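Local coordinates for sensor protein kinase WalK (PDB 4YWZ) that probably senses an extracellular signal through this receptor domain and relays it as a histidine kinase in the essential WalKR two-component system of Staphylococcus aureus, at residues R63-D68 with Q85-S90; Q21-L26 with W118-P123. The protein carries 1 engineered substitution. All blocks are in the same frame, centred on the assembly; numbering follows the deposited sequence.

Contact 1 of 2, residues R63-D68 with Q85-S90; sequences RFIDKD and QKANDS
Ile65, on the strand 59-66, meets Ala87 through its δ-methyl alone: Ile65 CD1 lies 4.2 Å from Ala87 CB, a single methyl-to-methyl touch. CG1 stands beside the backbone N, opposite the carbonyl carbon (chi1 -61°), and from there the branch extends toward the loop 85-90. Ile71 of the neighbouring strand and Tyr135 of strand 129-138 also pack on this buried side chain, while Phe64, one residue earlier, points to the other side of the strand and packs on Ile46 and Leu50 of helix 46-54. This alternation belongs to a five-stranded antiparallel sheet of order 2-1-5-4-3, the PAS-like sheet of Cache sensor domains. Segment 85-90 runs past one side of it on its way to helix 90-98, which begins just after Asp89; as N-cap, Asp89 gives OD1 to the backbone N of Val92. Beyond Ile65 the chain turns back toward strand 71-74, and Asp66 steadies that turn: its OD1 accepts a hydrogen bond from the backbone N of Ile70 and a weak one from Asp68 N at 2.9 Å, with an N-H...O angle of 128°. The polar grip across the contact comes at Asp68, through its main chain. Lys86 NZ donates to Asp68 O at 2.9 Å, lying in the carbonyl plane with a C=O...N angle of 156°. A bend at chi2 folds the lysine chain round, after which it runs extended, bringing Lys86 CE within 3.6 Å of Asp68 O. The Asp68 carboxylate heads elsewhere, its OD1 staying 5.9 Å from Lys86 NZ.

Contact 2 of 2, residues Q21-L26 with W118-P123; sequences QYAKQL and WVYNIP
Apolar contacts alone join Ala23, on the long helix 7-37, to Tyr120 and Ile122 of strand 114-126. Ala23 CB meets the ring obliquely, 3.7 Å from Tyr120 CE2, and also sits 4.1 Å from Ile122 CG2, the γ-methyl held between the backbone N and the carbonyl carbon. With only a methyl group at this point, the helix lies with its axis 9.3 Å from that of the strand at nearest approach and 30° from parallel. Within the strand, Tyr120 CB lies over one face of the Trp118 ring, 3.9 Å above its plane and displaced toward the rim. In the Cache fold this is the long N-terminal helix packed on the central sheet, running nearly along this strand; the helix also meets the second subunit, where Gln21 OE1 bonds Asn14 ND2 and Tyr22 packs on Leu11 of that chain. The aliphatic part of the exposed Lys24 lies at the solvent side of this patch. Ile122 CG1 is anti to the backbone N (chi1 -179°), extending CD1 to 4.1 Å from Lys24 CD, and the two side chains cross at about a right angle. Polar ends turn elsewhere: Lys24 NZ forms a salt bridge with Glu27, and Tyr120 OH is hydrogen-bonded to Ser101 OG.

Both contacts reach the same antiparallel sheet but sit at different depths, with centres 15 Å apart and no touch between them. Contact 2 lies about 5 Å from the centre of the chain and is largely buried, and its chemistry is apolar, while polar groups find partners beyond the two segments. Contact 1, about 12 Å from that centre, is only partly buried; a buried isoleucine meets an alanine methyl, and a lysine-to-carbonyl bond takes over where the chain emerges at the surface. Contact 2 ties the N-terminal helix, which also takes part in the contact with the second subunit, to an inner strand, whereas contact 1 joins strand 59-66 and the turn that follows it to the irregular loop ahead of helix 90-98.

Contact 1 of 2, residues R63-D68 with Q85-S90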
ATOM      1  N   ARG A  63      10.540  -4.210 -15.846  1.00 15.54           N
ATOM      2  CA  ARG A  63      11.298  -4.354 -17.095  1.00 18.28           C
ATOM      3  C   ARG A  63      10.358  -3.955 -18.248  1.00 17.68           C
ATOM      4  O   ARG A  63       9.153  -4.147 -18.184  1.00 17.19           O
ATOM      5  CB  ARG A  63      11.752  -5.741 -17.338  1.00 17.45           C
ATOM      6  CG  ARG A  63      12.569  -6.342 -16.160  1.00 16.65           C
ATOM      7  CD  ARG A  63      12.951  -7.790 -16.306  1.00 17.41           C
ATOM      8  NE  ARG A  63      13.623  -8.260 -15.094  1.00 19.12           N
ATOM      9  CZ  ARG A  63      13.708  -9.536 -14.730  1.00 19.69           C
ATOM     10  NH1 ARG A  63      13.286 -10.529 -15.565  1.00 22.59           N
ATOM     11  NH2 ARG A  63      14.263  -9.832 -13.551  1.00 22.26           N
ATOM     12  N   PHE A  64      10.939  -3.392 -19.285  1.00 17.95           N
ATOM     13  CA  PHE A  64      10.285  -3.214 -20.577  1.00 17.75           C
ATOM     14  C   PHE A  64      10.954  -4.132 -21.600  1.00 18.52           C
ATOM     15  O   PHE A  64      12.150  -4.194 -21.734  1.00 18.37           O
ATOM     16  CB  PHE A  64      10.297  -1.753 -21.049  1.00 19.86           C
ATOM     17  CG  PHE A  64       9.629  -1.567 -22.406  1.00 19.41           C
ATOM     18  CD1 PHE A  64       8.284  -1.567 -22.522  1.00 23.64           C
ATOM     19  CD2 PHE A  64      10.436  -1.551 -23.591  1.00 24.43           C
ATOM     20  CE1 PHE A  64       7.647  -1.501 -23.790  1.00 23.79           C
ATOM     21  CE2 PHE A  64       9.783  -1.514 -24.845  1.00 30.08           C
ATOM     22  CZ  PHE A  64       8.415  -1.444 -24.906  1.00 26.66           C
ATOM     23  N   ILE A  65      10.101  -4.929 -22.231  1.00 20.39           N
ATOM     24  CA  ILE A  65      10.434  -6.030 -23.116  1.00 18.24           C
ATOM     25  C   ILE A  65       9.769  -5.765 -24.480  1.00 20.35           C
ATOM     26  O   ILE A  65       8.558  -5.446 -24.556  1.00 20.37           O
ATOM     27  CB  ILE A  65       9.995  -7.386 -22.541  1.00 19.15           C
ATOM     28  CG1 ILE A  65      10.726  -7.620 -21.204  1.00 20.23           C
ATOM     29  CG2 ILE A  65      10.217  -8.494 -23.568  1.00 23.30           C
ATOM     30  CD1 ILE A  65       9.950  -8.526 -20.348  1.00 21.20           C
ATOM     31  N   ASP A  66      10.542  -5.864 -25.552  1.00 21.17           N
ATOM     32  CA  ASP A  66       9.977  -5.480 -26.833  1.00 23.53           C
ATOM     33  C   ASP A  66       9.209  -6.637 -27.445  1.00 24.82           C
ATOM     34  O   ASP A  66       9.114  -7.727 -26.906  1.00 22.94           O
ATOM     35  CB  ASP A  66      11.049  -4.868 -27.841  1.00 24.74           C
ATOM     36  CG  ASP A  66      12.007  -5.891 -28.391  1.00 26.41           C
ATOM     37  OD1 ASP A  66      11.780  -7.075 -28.336  1.00 23.69           O
ATOM     38  OD2 ASP A  66      13.043  -5.479 -28.990  1.00 30.34           O
ATOM     39  N   LYS A  67       8.675  -6.393 -28.665  1.00 27.58           N
ATOM     40  CA  LYS A  67       7.922  -7.424 -29.427  1.00 33.80           C
ATOM     41  C   LYS A  67       8.580  -8.737 -29.683  1.00 33.55           C
ATOM     42  O   LYS A  67       7.949  -9.781 -29.764  1.00 32.22           O
ATOM     43  CB  LYS A  67       7.615  -6.882 -30.851  1.00 40.61           C
ATOM     44  CG  LYS A  67       6.471  -5.954 -30.935  1.00 44.95           C
ATOM     45  CD  LYS A  67       5.962  -5.941 -32.382  1.00 44.70           C
ATOM     46  CE  LYS A  67       4.875  -6.993 -32.625  1.00 56.13           C
ATOM     47  NZ  LYS A  67       3.495  -6.617 -32.103  1.00 52.66           N
ATOM     48  N   ASP A  68       9.883  -8.689 -29.832  1.00 30.94           N
ATOM     49  CA  ASP A  68      10.657  -9.867 -30.032  1.00 29.56           C
ATOM     50  C   ASP A  68      11.210 -10.463 -28.765  1.00 27.72           C
ATOM     51  O   ASP A  68      12.119 -11.277 -28.775  1.00 31.30           O
ATOM     52  CB  ASP A  68      11.859  -9.523 -30.970  1.00 37.83           C
ATOM     53  CG  ASP A  68      11.417  -8.993 -32.333  1.00 40.13           C
ATOM     54  OD1 ASP A  68      10.419  -9.443 -32.868  1.00 43.98           O
ATOM     55  OD2 ASP A  68      12.027  -8.057 -32.821  1.00 45.31           O
ATOM     56  N   GLN A  85      19.086  -9.373 -23.710  1.00 26.80           N
ATOM     57  CA  GLN A  85      18.804 -10.788 -23.692  1.00 25.64           C
ATOM     58  C   GLN A  85      17.333 -11.043 -23.936  1.00 24.49           C
ATOM     59  O   GLN A  85      16.494 -10.213 -23.654  1.00 22.55           O
ATOM     60  CB  GLN A  85      19.254 -11.365 -22.363  1.00 25.73           C
ATOM     61  CG  GLN A  85      20.734 -11.076 -22.143  1.00 33.72           C
ATOM     62  CD  GLN A  85      21.431 -11.742 -20.977  1.00 49.71           C
ATOM     63  OE1 GLN A  85      20.963 -11.755 -19.837  1.00 52.41           O
ATOM     64  NE2 GLN A  85      22.638 -12.217 -21.253  1.00 60.93           N
ATOM     65  N   LYS A  86      17.026 -12.235 -24.464  1.00 23.92           N
ATOM     66  CA  LYS A  86      15.689 -12.722 -24.508  1.00 22.97           C
ATOM     67  C   LYS A  86      15.134 -12.973 -23.113  1.00 22.99           C
ATOM     68  O   LYS A  86      15.794 -13.534 -22.254  1.00 23.48           O
ATOM     69  CB  LYS A  86      15.656 -14.073 -25.282  1.00 26.45           C
ATOM     70  CG  LYS A  86      15.930 -13.946 -26.785  1.00 30.81           C
ATOM     71  CD  LYS A  86      14.727 -13.554 -27.602  1.00 36.29           C
ATOM     72  CE  LYS A  86      15.192 -13.175 -29.010  1.00 42.77           C
ATOM     73  NZ  LYS A  86      14.027 -13.118 -29.953  1.00 42.53           N
ATOM     74  N   ALA A  87      13.870 -12.579 -22.905  1.00 22.65           N
ATOM     75  CA  ALA A  87      13.211 -12.777 -21.599  1.00 23.34           C
ATOM     76  C   ALA A  87      12.955 -14.245 -21.322  1.00 21.18           C
ATOM     77  O   ALA A  87      13.014 -14.643 -20.145  1.00 21.61           O
ATOM     78  CB  ALA A  87      11.895 -12.032 -21.570  1.00 22.80           C
ATOM     79  N   ASN A  88      12.700 -15.027 -22.379  1.00 20.86           N
ATOM     80  CA  ASN A  88      12.418 -16.453 -22.215  1.00 21.35           C
ATOM     81  C   ASN A  88      11.390 -16.767 -21.092  1.00 20.59           C
ATOM     82  O   ASN A  88      11.603 -17.583 -20.190  1.00 20.74           O
ATOM     83  CB  ASN A  88      13.735 -17.194 -22.014  1.00 20.94           C
ATOM     84  CG  ASN A  88      14.485 -17.385 -23.356  1.00 21.02           C
ATOM     85  OD1 ASN A  88      13.908 -17.228 -24.431  1.00 26.83           O
ATOM     86  ND2 ASN A  88      15.750 -17.542 -23.275  1.00 26.52           N
ATOM     87  N   ASP A  89      10.278 -16.041 -21.206  1.00 19.74           N
ATOM     88  CA  ASP A  89       9.241 -16.003 -20.160  1.00 19.61           C
ATOM     89  C   ASP A  89       7.899 -16.210 -20.836  1.00 18.30           C
ATOM     90  O   ASP A  89       7.467 -15.407 -21.674  1.00 18.17           O
ATOM     91  CB  ASP A  89       9.347 -14.721 -19.397  1.00 21.07           C
ATOM     92  CG  ASP A  89       8.353 -14.583 -18.295  1.00 23.32           C
ATOM     93  OD1 ASP A  89       7.130 -14.790 -18.493  1.00 21.07           O
ATOM     94  OD2 ASP A  89       8.817 -14.229 -17.150  1.00 25.50           O
ATOM     95  N   SER A  90       7.236 -17.313 -20.457  1.00 18.67           N
ATOM     96  CA  SER A  90       5.966 -17.666 -21.072  1.00 19.00           C
ATOM     97  C   SER A  90       4.810 -16.676 -20.772  1.00 18.56           C
ATOM     98  O   SER A  90       3.928 -16.487 -21.589  1.00 18.80           O
ATOM     99  CB  SER A  90       5.475 -19.036 -20.488  1.00 23.23           C
ATOM    100  OG  SER A  90       6.284 -19.955 -21.169  1.00 34.28           O
TER

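Contact 2 of 2, residues Q21-L26 with W118-P123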
ATOM      1  N   GLN A  21      -3.425  -0.254 -11.241  1.00 21.74           N
ATOM      2  CA  GLN A  21      -3.785   1.122 -11.596  1.00 22.71           C
ATOM      3  C   GLN A  21      -2.480   1.908 -11.869  1.00 22.52           C
ATOM      4  O   GLN A  21      -2.427   2.722 -12.799  1.00 23.32           O
ATOM      5  CB  GLN A  21      -4.650   1.719 -10.491  1.00 22.35           C
ATOM      6  CG  GLN A  21      -6.015   1.137 -10.420  1.00 26.49           C
ATOM      7  CD  GLN A  21      -6.829   1.633  -9.234  1.00 31.30           C
ATOM      8  OE1 GLN A  21      -6.269   1.890  -8.215  1.00 34.20           O
ATOM      9  NE2 GLN A  21      -8.142   1.723  -9.378  1.00 35.88           N
ATOM     10  N   TYR A  22      -1.392   1.738 -11.057  1.00 20.83           N
ATOM     11  CA  TYR A  22      -0.125   2.376 -11.381  1.00 21.97           C
ATOM     12  C   TYR A  22       0.408   1.922 -12.755  1.00 24.01           C
ATOM     13  O   TYR A  22       0.938   2.735 -13.579  1.00 21.95           O
ATOM     14  CB  TYR A  22       0.944   2.109 -10.337  1.00 24.19           C
ATOM     15  CG  TYR A  22       0.975   3.116  -9.228  1.00 26.11           C
ATOM     16  CD1 TYR A  22       1.509   4.384  -9.418  1.00 25.03           C
ATOM     17  CD2 TYR A  22       0.564   2.762  -7.919  1.00 33.08           C
ATOM     18  CE1 TYR A  22       1.473   5.368  -8.369  1.00 28.37           C
ATOM     19  CE2 TYR A  22       0.590   3.691  -6.875  1.00 39.51           C
ATOM     20  CZ  TYR A  22       1.056   4.998  -7.095  1.00 36.24           C
ATOM     21  OH  TYR A  22       1.060   5.933  -6.010  1.00 34.07           O
ATOM     22  N   ALA A  23       0.356   0.588 -12.984  1.00 20.19           N
ATOM     23  CA  ALA A  23       0.969   0.047 -14.179  1.00 19.29           C
ATOM     24  C   ALA A  23       0.217   0.601 -15.432  1.00 18.87           C
ATOM     25  O   ALA A  23       0.820   0.800 -16.439  1.00 19.79           O
ATOM     26  CB  ALA A  23       0.871  -1.454 -14.173  1.00 18.73           C
ATOM     27  N   LYS A  24      -1.076   0.768 -15.319  1.00 18.35           N
ATOM     28  CA  LYS A  24      -1.897   1.277 -16.450  1.00 19.68           C
ATOM     29  C   LYS A  24      -1.422   2.672 -16.793  1.00 19.40           C
ATOM     30  O   LYS A  24      -1.296   3.038 -17.937  1.00 19.44           O
ATOM     31  CB  LYS A  24      -3.367   1.272 -16.147  1.00 22.61           C
ATOM     32  CG  LYS A  24      -4.216   1.762 -17.354  1.00 25.71           C
ATOM     33  CD  LYS A  24      -3.877   1.127 -18.698  1.00 30.15           C
ATOM     34  CE  LYS A  24      -4.967   1.452 -19.753  1.00 37.91           C
ATOM     35  NZ  LYS A  24      -4.630   0.639 -20.952  1.00 38.59           N
ATOM     36  N   GLN A  25      -1.181   3.504 -15.807  1.00 18.07           N
ATOM     37  CA  GLN A  25      -0.727   4.816 -16.111  1.00 20.55           C
ATOM     38  C   GLN A  25       0.671   4.837 -16.700  1.00 21.06           C
ATOM     39  O   GLN A  25       0.965   5.642 -17.579  1.00 20.93           O
ATOM     40  CB  GLN A  25      -0.875   5.719 -14.802  1.00 22.41           C
ATOM     41  CG  GLN A  25      -0.780   7.178 -15.171  1.00 24.71           C
ATOM     42  CD  GLN A  25      -1.974   7.644 -15.921  1.00 29.34           C
ATOM     43  OE1 GLN A  25      -3.096   7.265 -15.595  1.00 36.01           O
ATOM     44  NE2 GLN A  25      -1.729   8.285 -17.042  1.00 34.62           N
ATOM     45  N   LEU A  26       1.588   3.945 -16.282  1.00 18.94           N
ATOM     46  CA  LEU A  26       2.846   3.825 -16.931  1.00 18.59           C
ATOM     47  C   LEU A  26       2.669   3.430 -18.425  1.00 18.26           C
ATOM     48  O   LEU A  26       3.375   3.963 -19.295  1.00 18.70           O
ATOM     49  CB  LEU A  26       3.701   2.774 -16.223  1.00 19.14           C
ATOM     50  CG  LEU A  26       5.068   2.398 -16.780  1.00 18.23           C
ATOM     51  CD1 LEU A  26       5.910   3.584 -17.029  1.00 19.78           C
ATOM     52  CD2 LEU A  26       5.793   1.362 -15.877  1.00 21.58           C
ATOM     53  N   TRP A 118       4.498 -11.196  -6.654  1.00 16.86           N
ATOM     54  CA  TRP A 118       3.410 -11.174  -7.573  1.00 16.64           C
ATOM     55  C   TRP A 118       3.955 -10.572  -8.847  1.00 16.07           C
ATOM     56  O   TRP A 118       4.442  -9.425  -8.897  1.00 18.06           O
ATOM     57  CB  TRP A 118       2.215 -10.349  -7.063  1.00 17.83           C
ATOM     58  CG  TRP A 118       0.990 -10.446  -7.880  1.00 16.31           C
ATOM     59  CD1 TRP A 118       0.345 -11.573  -8.210  1.00 17.39           C
ATOM     60  CD2 TRP A 118       0.238  -9.365  -8.493  1.00 17.99           C
ATOM     61  NE1 TRP A 118      -0.792 -11.289  -9.000  1.00 20.34           N
ATOM     62  CE2 TRP A 118      -0.858  -9.951  -9.196  1.00 20.71           C
ATOM     63  CE3 TRP A 118       0.413  -7.993  -8.565  1.00 19.24           C
ATOM     64  CZ2 TRP A 118      -1.799  -9.183  -9.886  1.00 18.88           C
ATOM     65  CZ3 TRP A 118      -0.492  -7.236  -9.306  1.00 18.38           C
ATOM     66  CH2 TRP A 118      -1.568  -7.849  -9.960  1.00 18.17           C
ATOM     67  N   VAL A 119       3.784 -11.301  -9.964  1.00 14.72           N
ATOM     68  CA  VAL A 119       4.284 -10.884 -11.264  1.00 15.59           C
ATOM     69  C   VAL A 119       3.057 -10.475 -12.094  1.00 16.36           C
ATOM     70  O   VAL A 119       2.034 -11.186 -12.172  1.00 17.52           O
ATOM     71  CB  VAL A 119       4.964 -12.032 -12.057  1.00 17.55           C
ATOM     72  CG1 VAL A 119       5.203 -11.682 -13.547  1.00 18.47           C
ATOM     73  CG2 VAL A 119       6.217 -12.487 -11.314  1.00 20.67           C
ATOM     74  N   TYR A 120       3.113  -9.228 -12.585  1.00 15.46           N
ATOM     75  CA  TYR A 120       2.041  -8.615 -13.438  1.00 15.33           C
ATOM     76  C   TYR A 120       2.709  -8.186 -14.719  1.00 15.82           C
ATOM     77  O   TYR A 120       3.700  -7.459 -14.776  1.00 16.53           O
ATOM     78  CB  TYR A 120       1.421  -7.457 -12.698  1.00 17.97           C
ATOM     79  CG  TYR A 120       0.331  -6.752 -13.478  1.00 15.13           C
ATOM     80  CD1 TYR A 120      -0.867  -7.370 -13.600  1.00 18.52           C
ATOM     81  CD2 TYR A 120       0.538  -5.522 -14.031  1.00 18.59           C
ATOM     82  CE1 TYR A 120      -1.922  -6.769 -14.317  1.00 20.35           C
ATOM     83  CE2 TYR A 120      -0.463  -4.882 -14.737  1.00 19.75           C
ATOM     84  CZ  TYR A 120      -1.645  -5.544 -14.899  1.00 18.25           C
ATOM     85  OH  TYR A 120      -2.726  -4.926 -15.609  1.00 20.94           O
ATOM     86  N   ASN A 121       2.081  -8.564 -15.835  1.00 15.33           N
ATOM     87  CA  ASN A 121       2.435  -8.119 -17.123  1.00 14.68           C
ATOM     88  C   ASN A 121       1.255  -7.312 -17.769  1.00 14.54           C
ATOM     89  O   ASN A 121       0.097  -7.738 -17.722  1.00 16.15           O
ATOM     90  CB  ASN A 121       2.635  -9.318 -18.044  1.00 15.75           C
ATOM     91  CG  ASN A 121       3.877 -10.092 -17.737  1.00 16.90           C
ATOM     92  OD1 ASN A 121       4.952  -9.529 -17.795  1.00 17.85           O
ATOM     93  ND2 ASN A 121       3.734 -11.322 -17.419  1.00 16.80           N
ATOM     94  N   ILE A 122       1.634  -6.159 -18.301  1.00 14.26           N
ATOM     95  CA  ILE A 122       0.699  -5.342 -19.114  1.00 16.44           C
ATOM     96  C   ILE A 122       1.348  -4.989 -20.428  1.00 16.84           C
ATOM     97  O   ILE A 122       2.415  -4.412 -20.513  1.00 17.87           O
ATOM     98  CB  ILE A 122       0.152  -4.098 -18.370  1.00 20.91           C
ATOM     99  CG1 ILE A 122      -0.828  -3.350 -19.314  1.00 22.59           C
ATOM    100  CG2 ILE A 122       1.230  -3.221 -17.819  1.00 18.78           C
ATOM    101  CD1 ILE A 122      -1.593  -2.228 -18.648  1.00 23.97           C
ATOM    102  N   PRO A 123       0.700  -5.432 -21.524  1.00 16.74           N
ATOM    103  CA  PRO A 123       1.263  -5.073 -22.810  1.00 18.87           C
ATOM    104  C   PRO A 123       1.058  -3.585 -23.112  1.00 16.51           C
ATOM    105  O   PRO A 123       0.032  -3.043 -22.730  1.00 18.45           O
ATOM    106  CB  PRO A 123       0.420  -5.924 -23.821  1.00 19.70           C
ATOM    107  CG  PRO A 123      -0.808  -6.339 -23.157  1.00 23.07           C
ATOM    108  CD  PRO A 123      -0.469  -6.307 -21.647  1.00 16.88           C
TER